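Local coordinates for protein similar to N-acetyltransferase (Staphylococcus aureus subsp. aureus, PDB 4MBU) that probably transfers an acetyl group from acetyl-coenzyme A to an amine, as other Gcn5-related N-acetyltransferases do, at residues Ala68-Phe73 / Lys111-Arg116; Arg105-Ala110 / Phe136-Ala141; His85-Asp90 / Gly97-Leu102. One frame throughout, in Å; residues are numbered along the deposited sequence.

Contact 1: residues Ala68-Phe73 / Lys111-Arg116; sequences ATFGSF and KAKGYR
F70 and Y115 meet because their first torsions bring both rings together between strand and helix end. In F70, CG sits between the backbone N and the carbonyl carbon (chi1 68°), which stands the ring off the strand toward the end of the helix. In Y115, CG lies beside the backbone N and anti to the carbonyl carbon (chi1 -67°), and the phenol swings back toward the strand. The closest approach is ring to ring, F70 CE2 to Y115 CE2 at 3.8 Å, and F70 CZ lies 4.0 Å from the same Y115 CE2. The rings meet obliquely, planes at 77° and centroids 5.6 Å apart. K113 comes to a different part of F70: its methylene CD lies at the ring edge, close to the ring plane, 4.1 Å from F70 CZ. The lysine chain runs extended to CD, which does the touching; beyond it the bends at chi3 and chi4 carry NZ toward E109, a long, weak ion pair. Within 111-116, G114, with positive phi, closes a Schellman motif at the end of the helix, and G114 N bonds to K111 O at 3.0 Å. Around this turn K113 and Y115 both come to F70, and K113 O lies over one face of the Y115 ring, offset toward its rim. The contact is thus purely apolar and dispersive, partly buried, with F70 inside and the lysine at the solvent edge. Around it, F70 also packs on L106 and A110 of helix 98-112 and on I83 of strand 82-89, which Y115 touches too; L164 adjoins Y115, and the chain runs on from R116 into strand 117-123.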
loop_
_atom_site.group_PDB
_atom_site.type_symbol
_atom_site.label_atom_id
_atom_site.label_comp_id
_atom_site.label_asym_id
_atom_site.label_seq_id
_atom_site.Cartn_x
_atom_site.Cartn_y
_atom_site.Cartn_z
ATOM N N ALA A 68 25.235 1.647 -2.132
ATOM C CA ALA A 68 24.104 2.469 -1.702
ATOM C C ALA A 68 24.490 3.928 -1.605
ATOM O O ALA A 68 25.619 4.266 -1.249
ATOM C CB ALA A 68 23.575 1.993 -0.367
ATOM N N THR A 69 23.539 4.804 -1.908
ATOM C CA THR A 69 23.829 6.220 -1.852
ATOM C C THR A 69 22.573 7.033 -1.556
ATOM O O THR A 69 21.457 6.514 -1.629
ATOM C CB THR A 69 24.493 6.700 -3.177
ATOM O OG1 THR A 69 24.895 8.069 -3.048
ATOM C CG2 THR A 69 23.524 6.574 -4.350
ATOM N N PHE A 70 22.750 8.298 -1.182
ATOM C CA PHE A 70 21.604 9.207 -1.195
ATOM C C PHE A 70 21.935 10.549 -1.834
ATOM O O PHE A 70 23.108 10.879 -2.031
ATOM C CB PHE A 70 20.905 9.331 0.175
ATOM C CG PHE A 70 21.720 10.022 1.262
ATOM C CD1 PHE A 70 22.013 9.356 2.443
ATOM C CD2 PHE A 70 22.132 11.346 1.130
ATOM C CE1 PHE A 70 22.720 9.990 3.460
ATOM C CE2 PHE A 70 22.860 11.976 2.140
ATOM C CZ PHE A 70 23.148 11.300 3.304
ATOM N N GLY A 71 20.898 11.305 -2.180
ATOM C CA GLY A 71 21.083 12.604 -2.802
ATOM C C GLY A 71 19.774 13.362 -2.827
ATOM O O GLY A 71 18.879 13.083 -2.031
ATOM N N SER A 72 19.651 14.304 -3.756
ATOM C CA SER A 72 18.491 15.192 -3.801
ATOM C C SER A 72 17.220 14.426 -4.162
ATOM O O SER A 72 17.265 13.505 -4.970
ATOM C CB SER A 72 18.739 16.315 -4.814
ATOM O OG SER A 72 17.533 16.930 -5.217
ATOM N N PHE A 73 16.094 14.797 -3.554
ATOM C CA PHE A 73 14.816 14.182 -3.908
ATOM C C PHE A 73 14.135 14.958 -5.043
ATOM O O PHE A 73 13.823 14.389 -6.091
ATOM C CB PHE A 73 13.899 14.065 -2.689
ATOM C CG PHE A 73 12.466 13.763 -3.042
ATOM C CD1 PHE A 73 12.139 12.631 -3.784
ATOM C CD2 PHE A 73 11.448 14.610 -2.633
ATOM C CE1 PHE A 73 10.815 12.362 -4.121
ATOM C CE2 PHE A 73 10.129 14.347 -2.953
ATOM C CZ PHE A 73 9.811 13.219 -3.702
ATOM N N LYS A 111 21.010 10.881 9.472
ATOM C CA LYS A 111 20.797 11.519 10.762
ATOM C C LYS A 111 21.990 12.394 11.131
ATOM O O LYS A 111 21.810 13.513 11.607
ATOM C CB LYS A 111 20.547 10.480 11.859
ATOM C CG LYS A 111 19.220 9.725 11.741
ATOM C CD LYS A 111 19.091 8.731 12.890
ATOM C CE LYS A 111 17.838 7.859 12.787
ATOM N NZ LYS A 111 16.630 8.500 13.376
ATOM N N ALA A 112 23.203 11.897 10.907
ATOM C CA ALA A 112 24.401 12.667 11.286
ATOM C C ALA A 112 24.556 13.970 10.493
ATOM O O ALA A 112 25.156 14.944 10.974
ATOM C CB ALA A 112 25.658 11.819 11.170
ATOM N N LYS A 113 24.017 13.992 9.279
ATOM C CA LYS A 113 24.088 15.190 8.449
ATOM C C LYS A 113 22.863 16.101 8.621
ATOM O O LYS A 113 22.730 17.097 7.921
ATOM C CB LYS A 113 24.302 14.812 6.981
ATOM C CG LYS A 113 25.647 14.138 6.715
ATOM C CD LYS A 113 25.800 13.734 5.248
ATOM C CE LYS A 113 27.092 14.285 4.648
ATOM N NZ LYS A 113 28.282 13.936 5.480
ATOM N N GLY A 114 21.971 15.752 9.544
ATOM C CA GLY A 114 20.875 16.636 9.907
ATOM C C GLY A 114 19.686 16.706 8.958
ATOM O O GLY A 114 18.912 17.665 9.003
ATOM N N TYR A 115 19.523 15.709 8.093
ATOM C CA TYR A 115 18.355 15.697 7.223
ATOM C C TYR A 115 17.108 15.388 8.046
ATOM O O TYR A 115 17.206 14.894 9.174
ATOM C CB TYR A 115 18.548 14.714 6.059
ATOM C CG TYR A 115 19.644 15.160 5.107
ATOM C CD1 TYR A 115 19.420 16.191 4.209
ATOM C CD2 TYR A 115 20.906 14.563 5.123
ATOM C CE1 TYR A 115 20.408 16.613 3.339
ATOM C CE2 TYR A 115 21.911 14.979 4.248
ATOM C CZ TYR A 115 21.647 16.006 3.365
ATOM O OH TYR A 115 22.612 16.440 2.488
ATOM N N ARG A 116 15.938 15.695 7.497
ATOM C CA ARG A 116 14.681 15.479 8.210
ATOM C C ARG A 116 13.948 14.266 7.669
ATOM O O ARG A 116 13.348 13.496 8.427
ATOM C CB ARG A 116 13.771 16.707 8.078
ATOM C CG ARG A 116 12.358 16.499 8.685
ATOM C CD ARG A 116 12.447 16.248 10.189
ATOM N NE ARG A 116 11.204 15.761 10.789
ATOM C CZ ARG A 116 10.238 16.547 11.268
ATOM N NH1 ARG A 116 10.351 17.870 11.195
ATOM N NH2 ARG A 116 9.148 16.008 11.811
#

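Contact 2: residues Arg105-Ala110 / Phe136-Ala141; sequences RLIVEA and FNFKHA
I107, on the turn of helix 98-112 that faces F136 and F138, makes every direct touch of this contact. Two residues earlier along the helix, R105 spans one turn to E109: R105 NH1 and NH2 both grip E109 OE1, NH1 at 2.8 Å and NH2 at 3.2 Å, from one face of the carboxylate. OE1 lies nearly in the guanidinium plane, although both donors stand well out of the carboxylate plane. L106 packs on H85 and I87 of strand 82-89. At I107, CG1 lies beside the backbone N (chi1 -65°) and the chain then extends (chi2 178°), which brings CD1 against both phenylalanines. I107 and F136 cross obliquely, I107 CD1 3.8 Å from F136 CD1; I107 CD1 also lies at the edge of the F138 ring, near its plane, 4.2 Å from F138 CE1. L162 of strand 153-163 touches both I107 and F138. Farther along, A110 packs on I83. On the partner side, N137 takes positive phi and ends helix 127-135 with a Schellman motif, and F136 and F138, flanking N137 in sequence, both bring their rings to I107 CD1. Such apolar joining of a helix to the turn between the next helix and strand is part of the alpha/beta core of the GNAT fold.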
loop_
_atom_site.group_PDB
_atom_site.type_symbol
_atom_site.label_atom_id
_atom_site.label_comp_id
_atom_site.label_asym_id
_atom_site.label_seq_id
_atom_site.Cartn_x
_atom_site.Cartn_y
_atom_site.Cartn_z
ATOM N N ARG A 105 23.247 1.839 7.425
ATOM C CA ARG A 105 24.347 2.798 7.310
ATOM C C ARG A 105 23.899 4.132 6.693
ATOM O O ARG A 105 24.283 5.213 7.163
ATOM C CB ARG A 105 25.505 2.170 6.523
ATOM C CG ARG A 105 26.738 3.052 6.399
ATOM C CD ARG A 105 27.407 3.297 7.753
ATOM N NE ARG A 105 28.563 4.184 7.623
ATOM C CZ ARG A 105 28.493 5.514 7.657
ATOM N NH1 ARG A 105 27.320 6.122 7.820
ATOM N NH2 ARG A 105 29.599 6.243 7.523
ATOM N N LEU A 106 23.058 4.052 5.664
ATOM C CA LEU A 106 22.464 5.247 5.053
ATOM C C LEU A 106 21.718 6.074 6.082
ATOM O O LEU A 106 21.881 7.292 6.137
ATOM C CB LEU A 106 21.491 4.876 3.926
ATOM C CG LEU A 106 22.087 4.359 2.618
ATOM C CD1 LEU A 106 20.962 3.893 1.665
ATOM C CD2 LEU A 106 22.955 5.432 1.961
ATOM N N ILE A 107 20.891 5.413 6.890
ATOM C CA ILE A 107 20.113 6.113 7.910
ATOM C C ILE A 107 21.031 6.795 8.926
ATOM O O ILE A 107 20.822 7.965 9.251
ATOM C CB ILE A 107 19.107 5.184 8.636
ATOM C CG1 ILE A 107 18.038 4.690 7.664
ATOM C CG2 ILE A 107 18.411 5.926 9.772
ATOM C CD1 ILE A 107 17.051 3.739 8.304
ATOM N N VAL A 108 22.046 6.087 9.423
ATOM C CA VAL A 108 22.955 6.743 10.376
ATOM C C VAL A 108 23.634 7.974 9.750
ATOM O O VAL A 108 23.771 9.025 10.399
ATOM C CB VAL A 108 24.000 5.779 11.053
ATOM C CG1 VAL A 108 23.341 4.478 11.532
ATOM C CG2 VAL A 108 25.177 5.483 10.139
ATOM N N GLU A 109 24.029 7.864 8.484
ATOM C CA GLU A 109 24.656 9.007 7.821
ATOM C C GLU A 109 23.670 10.168 7.648
ATOM O O GLU A 109 24.026 11.335 7.848
ATOM C CB GLU A 109 25.223 8.591 6.463
ATOM C CG GLU A 109 26.150 9.613 5.837
ATOM C CD GLU A 109 27.517 9.666 6.514
ATOM O OE1 GLU A 109 27.755 8.893 7.472
ATOM O OE2 GLU A 109 28.360 10.484 6.080
ATOM N N ALA A 110 22.431 9.840 7.284
ATOM C CA ALA A 110 21.378 10.837 7.082
ATOM C C ALA A 110 21.092 11.608 8.361
ATOM O O ALA A 110 20.922 12.836 8.338
ATOM C CB ALA A 110 20.108 10.167 6.584
ATOM N N PHE A 136 12.395 -0.986 8.714
ATOM C CA PHE A 136 13.077 0.186 9.267
ATOM C C PHE A 136 12.114 1.348 9.511
ATOM O O PHE A 136 12.538 2.499 9.631
ATOM C CB PHE A 136 14.217 0.625 8.341
ATOM C CG PHE A 136 15.452 -0.227 8.466
ATOM C CD1 PHE A 136 16.487 0.155 9.304
ATOM C CD2 PHE A 136 15.565 -1.420 7.770
ATOM C CE1 PHE A 136 17.618 -0.632 9.432
ATOM C CE2 PHE A 136 16.692 -2.205 7.895
ATOM C CZ PHE A 136 17.720 -1.810 8.725
ATOM N N ASN A 137 10.819 1.039 9.560
ATOM C CA ASN A 137 9.791 2.018 9.911
ATOM C C ASN A 137 9.574 3.157 8.897
ATOM O O ASN A 137 9.162 4.265 9.268
ATOM C CB ASN A 137 10.044 2.552 11.325
ATOM C CG ASN A 137 10.071 1.439 12.364
ATOM O OD1 ASN A 137 9.185 0.573 12.387
ATOM N ND2 ASN A 137 11.099 1.444 13.217
ATOM N N PHE A 138 9.854 2.885 7.624
ATOM C CA PHE A 138 9.389 3.760 6.549
ATOM C C PHE A 138 7.876 3.590 6.445
ATOM O O PHE A 138 7.374 2.479 6.631
ATOM C CB PHE A 138 10.035 3.365 5.219
ATOM C CG PHE A 138 11.442 3.864 5.049
ATOM C CD1 PHE A 138 12.478 3.360 5.831
ATOM C CD2 PHE A 138 11.741 4.816 4.076
ATOM C CE1 PHE A 138 13.777 3.814 5.655
ATOM C CE2 PHE A 138 13.039 5.270 3.897
ATOM C CZ PHE A 138 14.057 4.774 4.688
ATOM N N LYS A 139 7.153 4.680 6.180
ATOM C CA LYS A 139 5.705 4.624 5.937
ATOM C C LYS A 139 5.398 4.772 4.449
ATOM O O LYS A 139 5.957 5.643 3.771
ATOM C CB LYS A 139 4.990 5.776 6.662
ATOM C CG LYS A 139 5.391 5.964 8.113
ATOM C CD LYS A 139 5.038 4.744 8.913
ATOM C CE LYS A 139 5.172 5.005 10.402
ATOM N NZ LYS A 139 4.922 3.734 11.144
ATOM N N HIS A 140 4.490 3.952 3.935
ATOM C CA HIS A 140 4.051 4.122 2.551
ATOM C C HIS A 140 3.302 5.449 2.445
ATOM O O HIS A 140 2.255 5.643 3.081
ATOM C CB HIS A 140 3.156 2.970 2.120
ATOM C CG HIS A 140 2.835 2.962 0.659
ATOM N ND1 HIS A 140 1.852 2.172 0.113
ATOM C CD2 HIS A 140 3.374 3.662 -0.370
ATOM C CE1 HIS A 140 1.784 2.381 -1.186
ATOM N NE2 HIS A 140 2.692 3.275 -1.512
ATOM N N ALA A 141 3.848 6.368 1.652
ATOM C CA ALA A 141 3.307 7.727 1.569
ATOM C C ALA A 141 2.427 7.901 0.344
ATOM O O ALA A 141 1.651 8.852 0.263
ATOM C CB ALA A 141 4.439 8.759 1.566
#

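Contact 3: residues His85-Asp90 / Gly97-Leu102; sequences HSIYVD and GIASQL
Strand 82-89 and helix 98-112 are the first two elements of a beta-alpha-beta unit, and this contact is where the start of the helix lies back over the end of the strand. The short segments run at 150° to each other, nearly antiparallel, with 8.5 Å between their axes. I87 and V89, two residues apart and so on one side of the strand, supply the strand's half. With V89 CG1 anti to the backbone N (chi1 173°), V89 CG2 falls beside that N and presses on the first helical turn: it is 3.7 Å from A99 N, 3.9 Å from A99 CB and 3.9 Å from I98 CG2. I87 divides its work between two branches. I87 CG2 meets L102 CD1 at 4.1 Å, the two side chains sliding past each other in opposite directions, and also touches A99; I87 CD1 lies 4.0 Å from A99 O. The small A99 lets the strand come near the helix backbone, and A99 CA is 6.4 Å from V89 CA. G97, with positive phi, stands at the N-cap. A68 of strand 63-72 touches both I87 and L102. In GNAT enzymes this strand-to-helix turn is the usual site for the pyrophosphate of acetyl-coenzyme A, consistent with the RGKGIA sequence that runs from this loop into the helix.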
loop_
_atom_site.group_PDB
_atom_site.type_symbol
_atom_site.label_atom_id
_atom_site.label_comp_id
_atom_site.label_asym_id
_atom_site.label_seq_id
_atom_site.Cartn_x
_atom_site.Cartn_y
_atom_site.Cartn_z
ATOM N N HIS A 85 17.208 7.968 -1.229
ATOM C CA HIS A 85 18.301 6.996 -1.297
ATOM C C HIS A 85 18.032 5.879 -2.284
ATOM O O HIS A 85 16.895 5.658 -2.708
ATOM C CB HIS A 85 18.567 6.374 0.069
ATOM C CG HIS A 85 17.473 5.470 0.530
ATOM N ND1 HIS A 85 16.289 5.941 1.051
ATOM C CD2 HIS A 85 17.383 4.119 0.546
ATOM C CE1 HIS A 85 15.515 4.917 1.370
ATOM N NE2 HIS A 85 16.158 3.804 1.077
ATOM N N SER A 86 19.096 5.166 -2.636
ATOM C CA SER A 86 18.971 3.949 -3.427
ATOM C C SER A 86 19.999 2.912 -2.994
ATOM O O SER A 86 21.105 3.249 -2.538
ATOM C CB SER A 86 19.051 4.243 -4.930
ATOM O OG SER A 86 20.039 5.201 -5.223
ATOM N N ILE A 87 19.605 1.649 -3.110
ATOM C CA ILE A 87 20.415 0.520 -2.675
ATOM C C ILE A 87 20.369 -0.550 -3.758
ATOM O O ILE A 87 19.300 -0.870 -4.270
ATOM C CB ILE A 87 19.858 -0.105 -1.386
ATOM C CG1 ILE A 87 19.863 0.897 -0.229
ATOM C CG2 ILE A 87 20.647 -1.363 -0.993
ATOM C CD1 ILE A 87 19.001 0.433 0.942
ATOM N N TYR A 88 21.529 -1.103 -4.098
ATOM C CA TYR A 88 21.612 -2.167 -5.090
ATOM C C TYR A 88 22.489 -3.293 -4.567
ATOM O O TYR A 88 23.594 -3.057 -4.085
ATOM C CB TYR A 88 22.177 -1.623 -6.399
ATOM C CG TYR A 88 21.374 -0.487 -6.979
ATOM C CD1 TYR A 88 20.258 -0.735 -7.757
ATOM C CD2 TYR A 88 21.729 0.831 -6.740
ATOM C CE1 TYR A 88 19.527 0.283 -8.289
ATOM C CE2 TYR A 88 21.003 1.865 -7.269
ATOM C CZ TYR A 88 19.897 1.578 -8.042
ATOM O OH TYR A 88 19.147 2.587 -8.578
ATOM N N VAL A 89 21.976 -4.514 -4.643
ATOM C CA VAL A 89 22.692 -5.692 -4.163
ATOM C C VAL A 89 22.894 -6.643 -5.333
ATOM O O VAL A 89 21.964 -6.866 -6.119
ATOM C CB VAL A 89 21.899 -6.426 -3.054
ATOM C CG1 VAL A 89 22.574 -7.738 -2.698
ATOM C CG2 VAL A 89 21.764 -5.546 -1.812
ATOM N N ASP A 90 24.104 -7.176 -5.468
ATOM C CA ASP A 90 24.387 -8.161 -6.512
ATOM C C ASP A 90 23.390 -9.319 -6.412
ATOM O O ASP A 90 23.039 -9.752 -5.311
ATOM C CB ASP A 90 25.824 -8.669 -6.393
ATOM C CG ASP A 90 26.253 -9.495 -7.596
ATOM O OD1 ASP A 90 25.900 -10.690 -7.660
ATOM O OD2 ASP A 90 26.950 -8.953 -8.478
ATOM N N GLY A 97 21.334 -10.260 3.934
ATOM C CA GLY A 97 21.118 -9.089 4.775
ATOM C C GLY A 97 21.983 -7.895 4.391
ATOM O O GLY A 97 22.213 -6.987 5.201
ATOM N N ILE A 98 22.441 -7.880 3.142
ATOM C CA ILE A 98 23.304 -6.800 2.657
ATOM C C ILE A 98 22.525 -5.488 2.465
ATOM O O ILE A 98 22.999 -4.407 2.842
ATOM C CB ILE A 98 24.005 -7.213 1.353
ATOM C CG1 ILE A 98 25.006 -8.336 1.638
ATOM C CG2 ILE A 98 24.743 -6.035 0.724
ATOM C CD1 ILE A 98 25.471 -9.031 0.384
ATOM N N ALA A 99 21.330 -5.588 1.887
ATOM C CA ALA A 99 20.462 -4.421 1.728
ATOM C C ALA A 99 20.168 -3.788 3.079
ATOM O O ALA A 99 20.277 -2.577 3.237
ATOM C CB ALA A 99 19.162 -4.808 1.021
ATOM N N SER A 100 19.814 -4.615 4.057
ATOM C CA SER A 100 19.533 -4.143 5.411
ATOM C C SER A 100 20.708 -3.387 6.050
ATOM O O SER A 100 20.528 -2.313 6.645
ATOM C CB SER A 100 19.117 -5.333 6.282
ATOM O OG SER A 100 18.907 -4.941 7.621
ATOM N N GLN A 101 21.914 -3.935 5.924
ATOM C CA GLN A 101 23.103 -3.281 6.477
ATOM C C GLN A 101 23.408 -1.952 5.779
ATOM O O GLN A 101 23.809 -0.956 6.425
ATOM C CB GLN A 101 24.316 -4.221 6.414
ATOM C CG GLN A 101 24.224 -5.424 7.365
ATOM C CD GLN A 101 25.495 -6.268 7.371
ATOM O OE1 GLN A 101 26.604 -5.756 7.540
ATOM N NE2 GLN A 101 25.334 -7.564 7.167
ATOM N N LEU A 102 23.217 -1.936 4.461
ATOM C CA LEU A 102 23.402 -0.704 3.705
ATOM C C LEU A 102 22.388 0.361 4.131
ATOM O O LEU A 102 22.759 1.500 4.385
ATOM C CB LEU A 102 23.348 -0.971 2.196
ATOM C CG LEU A 102 24.625 -1.636 1.675
ATOM C CD1 LEU A 102 24.430 -2.181 0.294
ATOM C CD2 LEU A 102 25.759 -0.634 1.671
#

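Helix 98-112 is common to all three contacts, which follow it from its start to its end. Contact 3 packs its first turns on strand 82-89, contact 2 uses its middle, and contact 1 its last turn and the loop beyond. Contact 3, partly buried though nearest the chain centre, joins aliphatic side chains to one another and to the helix backbone; contact 2, the buried one, sets one isoleucine against two aromatic rings; contact 1, partly open to solvent, pairs rings with a lysine chain. None relies on polar bonds between its own segments. L106 of contact 2 packs on A68 of contact 1, F138 meets H85 of contact 3, and T69 O and S86 N probably form a sheet bond between neighbouring strands.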